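Aminopentol aminotransferase (Sphingopyxis macrogoltabida, PDB 6HBS) catalyses the pyridoxal-phosphate-dependent deamination of aminopentol (hydrolysed fumonisin B1) to its 2-keto product, with pyruvate as the preferred amino-group acceptor. Local coordinates at residues A99-G104 and E300-I305. Numbering follows the deposited sequence.
Sequences AEAFVG and ETLRII. With MG (magnesium ion), chain D.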
ATOM      1  N   ALA A  99     -15.312  -3.374   9.827  1.00 18.84           N
ATOM      2  CA  ALA A  99     -16.216  -3.336   8.693  1.00 18.91           C
ATOM      3  C   ALA A  99     -17.621  -2.961   9.163  1.00 21.16           C
ATOM      4  O   ALA A  99     -18.295  -2.182   8.499  1.00 20.15           O
ATOM      5  CB  ALA A  99     -16.214  -4.634   7.943  1.00 19.25           C
ATOM      6  N   GLU A 100     -18.048  -3.506  10.312  1.00 21.00           N
ATOM      7  CA  GLU A 100     -19.361  -3.139  10.894  1.00 22.71           C
ATOM      8  C   GLU A 100     -19.403  -1.639  11.183  1.00 22.77           C
ATOM      9  O   GLU A 100     -20.378  -0.969  10.864  1.00 22.61           O
ATOM     10  CB  GLU A 100     -19.673  -3.926  12.168  1.00 22.14           C
ATOM     11  CG  GLU A 100     -20.045  -5.357  11.871  1.00 22.84           C
ATOM     12  CD  GLU A 100     -20.090  -6.315  13.060  1.00 23.98           C
ATOM     13  OE1 GLU A 100     -19.509  -5.984  14.123  1.00 24.87           O
ATOM     14  OE2 GLU A 100     -20.697  -7.395  12.900  1.00 23.15           O
ATOM     15  N   ALA A 101     -18.352  -1.121  11.805  1.00 22.93           N
ATOM     16  CA  ALA A 101     -18.352   0.295  12.205  1.00 22.37           C
ATOM     17  C   ALA A 101     -18.404   1.183  10.954  1.00 21.93           C
ATOM     18  O   ALA A 101     -19.179   2.162  10.891  1.00 21.97           O
ATOM     19  CB  ALA A 101     -17.171   0.615  13.070  1.00 21.11           C
ATOM     20  N   PHE A 102     -17.580   0.864   9.962  1.00 19.67           N
ATOM     21  CA  PHE A 102     -17.438   1.750   8.810  1.00 21.97           C
ATOM     22  C   PHE A 102     -18.727   1.696   7.977  1.00 20.60           C
ATOM     23  O   PHE A 102     -19.238   2.720   7.583  1.00 20.67           O
ATOM     24  CB  PHE A 102     -16.167   1.409   8.029  1.00 21.10           C
ATOM     25  CG  PHE A 102     -15.473   2.562   7.346  1.00 19.87           C
ATOM     26  CD1 PHE A 102     -16.192   3.597   6.745  1.00 22.74           C
ATOM     27  CD2 PHE A 102     -14.095   2.580   7.242  1.00 19.15           C
ATOM     28  CE1 PHE A 102     -15.538   4.647   6.117  1.00 20.90           C
ATOM     29  CE2 PHE A 102     -13.441   3.618   6.586  1.00 19.30           C
ATOM     30  CZ  PHE A 102     -14.166   4.641   6.015  1.00 19.86           C
ATOM     31  N   VAL A 103     -19.263   0.498   7.757  1.00 20.92           N
ATOM     32  CA  VAL A 103     -20.486   0.325   7.011  1.00 21.78           C
ATOM     33  C   VAL A 103     -21.657   1.008   7.741  1.00 23.12           C
ATOM     34  O   VAL A 103     -22.541   1.617   7.081  1.00 22.67           O
ATOM     35  CB  VAL A 103     -20.807  -1.159   6.777  1.00 21.98           C
ATOM     36  CG1 VAL A 103     -22.248  -1.366   6.351  1.00 23.57           C
ATOM     37  CG2 VAL A 103     -19.859  -1.782   5.771  1.00 22.03           C
ATOM     38  N   GLY A 104     -21.674   0.927   9.077  1.00 22.01           N
ATOM     39  CA  GLY A 104     -22.708   1.583   9.838  1.00 22.40           C
ATOM     40  C   GLY A 104     -22.686   3.105   9.670  1.00 24.09           C
ATOM     41  O   GLY A 104     -23.714   3.724   9.763  1.00 25.52           O
ATOM     42  N   GLU A 300     -10.813   3.039  16.641  1.00 18.80           N
ATOM     43  CA  GLU A 300     -10.841   4.065  17.672  1.00 20.33           C
ATOM     44  C   GLU A 300     -11.011   5.471  17.058  1.00 21.21           C
ATOM     45  O   GLU A 300     -11.706   6.301  17.601  1.00 18.84           O
ATOM     46  CB  GLU A 300      -9.577   3.963  18.502  1.00 19.64           C
ATOM     47  CG  GLU A 300      -9.497   4.952  19.645  1.00 20.45           C
ATOM     48  CD  GLU A 300     -10.543   4.788  20.731  1.00 24.18           C
ATOM     49  OE1 GLU A 300     -11.321   3.868  20.666  1.00 24.22           O
ATOM     50  OE2 GLU A 300     -10.576   5.630  21.619  1.00 29.65           O
ATOM     51  N   THR A 301     -10.318   5.744  15.948  1.00 19.91           N
ATOM     52  CA  THR A 301     -10.507   6.975  15.176  1.00 18.78           C
ATOM     53  C   THR A 301     -11.976   7.122  14.755  1.00 19.07           C
ATOM     54  O   THR A 301     -12.569   8.174  14.981  1.00 20.52           O
ATOM     55  CB  THR A 301      -9.577   7.000  13.963  1.00 18.41           C
ATOM     56  OG1 THR A 301      -8.224   6.863  14.393  1.00 17.70           O
ATOM     57  CG2 THR A 301      -9.751   8.267  13.163  1.00 18.60           C
ATOM     58  N   LEU A 302     -12.581   6.074  14.176  1.00 18.06           N
ATOM     59  CA  LEU A 302     -13.973   6.154  13.783  1.00 18.84           C
ATOM     60  C   LEU A 302     -14.880   6.407  15.009  1.00 20.99           C
ATOM     61  O   LEU A 302     -15.880   7.123  14.872  1.00 18.43           O
ATOM     62  CB  LEU A 302     -14.426   4.894  13.050  1.00 18.63           C
ATOM     63  CG  LEU A 302     -13.804   4.620  11.678  1.00 18.71           C
ATOM     64  CD1 LEU A 302     -14.275   3.273  11.143  1.00 19.92           C
ATOM     65  CD2 LEU A 302     -14.089   5.741  10.678  1.00 17.90           C
ATOM     66  N   ARG A 303     -14.556   5.832  16.182  1.00 19.91           N
ATOM     67  CA  ARG A 303     -15.371   6.066  17.392  1.00 21.72           C
ATOM     68  C   ARG A 303     -15.320   7.563  17.759  1.00 19.40           C
ATOM     69  O   ARG A 303     -16.328   8.191  18.070  1.00 20.23           O
ATOM     70  CB  ARG A 303     -14.928   5.173  18.568  1.00 23.20           C
ATOM     71  CG  ARG A 303     -15.766   5.348  19.839  1.00 24.06           C
ATOM     72  CD  ARG A 303     -15.101   4.929  21.141  1.00 27.11           C
ATOM     73  NE  ARG A 303     -13.849   5.624  21.463  1.00 28.08           N
ATOM     74  CZ  ARG A 303     -13.761   6.848  21.952  1.00 26.89           C
ATOM     75  NH1 ARG A 303     -14.851   7.569  22.142  1.00 32.66           N
ATOM     76  NH2 ARG A 303     -12.582   7.363  22.235  1.00 29.78           N
ATOM     77  N   ILE A 304     -14.124   8.129  17.759  1.00 19.20           N
ATOM     78  CA  ILE A 304     -13.940   9.512  18.060  1.00 19.62           C
ATOM     79  C   ILE A 304     -14.704  10.394  17.057  1.00 22.13           C
ATOM     80  O   ILE A 304     -15.294  11.409  17.456  1.00 22.21           O
ATOM     81  CB  ILE A 304     -12.453   9.839  18.139  1.00 19.73           C
ATOM     82  CG1 ILE A 304     -11.823   9.138  19.349  1.00 20.69           C
ATOM     83  CG2 ILE A 304     -12.214  11.337  18.163  1.00 19.10           C
ATOM     84  CD1 ILE A 304     -10.362   9.275  19.432  1.00 22.22           C
ATOM     85  N   ILE A 305     -14.735   9.993  15.779  1.00 20.39           N
ATOM     86  CA  ILE A 305     -15.436  10.746  14.744  1.00 19.91           C
ATOM     87  C   ILE A 305     -16.931  10.754  15.075  1.00 21.71           C
ATOM     88  O   ILE A 305     -17.577  11.781  14.955  1.00 20.84           O
ATOM     89  CB  ILE A 305     -15.138  10.180  13.336  1.00 18.36           C
ATOM     90  CG1 ILE A 305     -13.714  10.516  12.874  1.00 17.30           C
ATOM     91  CG2 ILE A 305     -16.196  10.574  12.323  1.00 17.48           C
ATOM     92  CD1 ILE A 305     -13.287   9.784  11.594  1.00 18.90           C
TER
HETATM   93 MG    MG D 502     -24.292   1.833   5.729  1.00 27.36          MG
HETATM   94  O   HOH W   1     -25.182   3.403   7.319  1.00 26.54           O
HETATM   95  O   HOH W   2     -25.521  -0.011   6.749  1.00 28.61           O
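L302 reaches across to F102 and A101 through one branch, and its CD1 makes every side-chain approach that joins the two helical segments. That methyl lies 4.0 Å from F102 CD2 and equally near CG of the same ring, meeting the ring obliquely, and it stands 4.4 Å from A101 CB. The torsions explain the reach: with chi1 at -67° CG points away from the carbonyl carbon, and chi2 near 175° extends CD1 as the leading atom. CD1 lies against the CB, CG and CD2 end of F102, 4.1 Å from CB, and the two side chains cross at about a right angle. A101 also points at the partner helix, yet the nearest CA atoms, those of A101 and L302, are still 7.5 Å apart; with 119 Å² buried in all, this is a light, purely apolar contact without a hydrogen bond across it. It joins helices 94-105 and 292-307 of this class-III aminotransferase, a fold-type I PLP enzyme, the former ending just before strand 111-115 at one edge of the seven-stranded mixed sheet. F102 packs against A268 and L270 of the adjacent strand 267-271, and its ring stacks edge-to-face with W256 and F260; the F102 side chain is about 11 Å from that of K258, the probable cofactor-bearing lysine. L302 also touches L98 and M105 of helix 94-105, extending the contact along that helix. Farther out on helix 292-307, R303 grips E300 side-on in a salt bridge, R303 NH2 to E300 OE2 at 2.7 Å beside the NE to OE1 bond; both oxygens lie in the guanidinium plane, but are met from more than 40° above the carboxylate plane. V103 O, near the end of helix 94-105, binds the magnesium ion at 2.2 Å together with the backbone oxygens of V106 and A109, which follow the helix, while one of the metal's waters donates to G104 O.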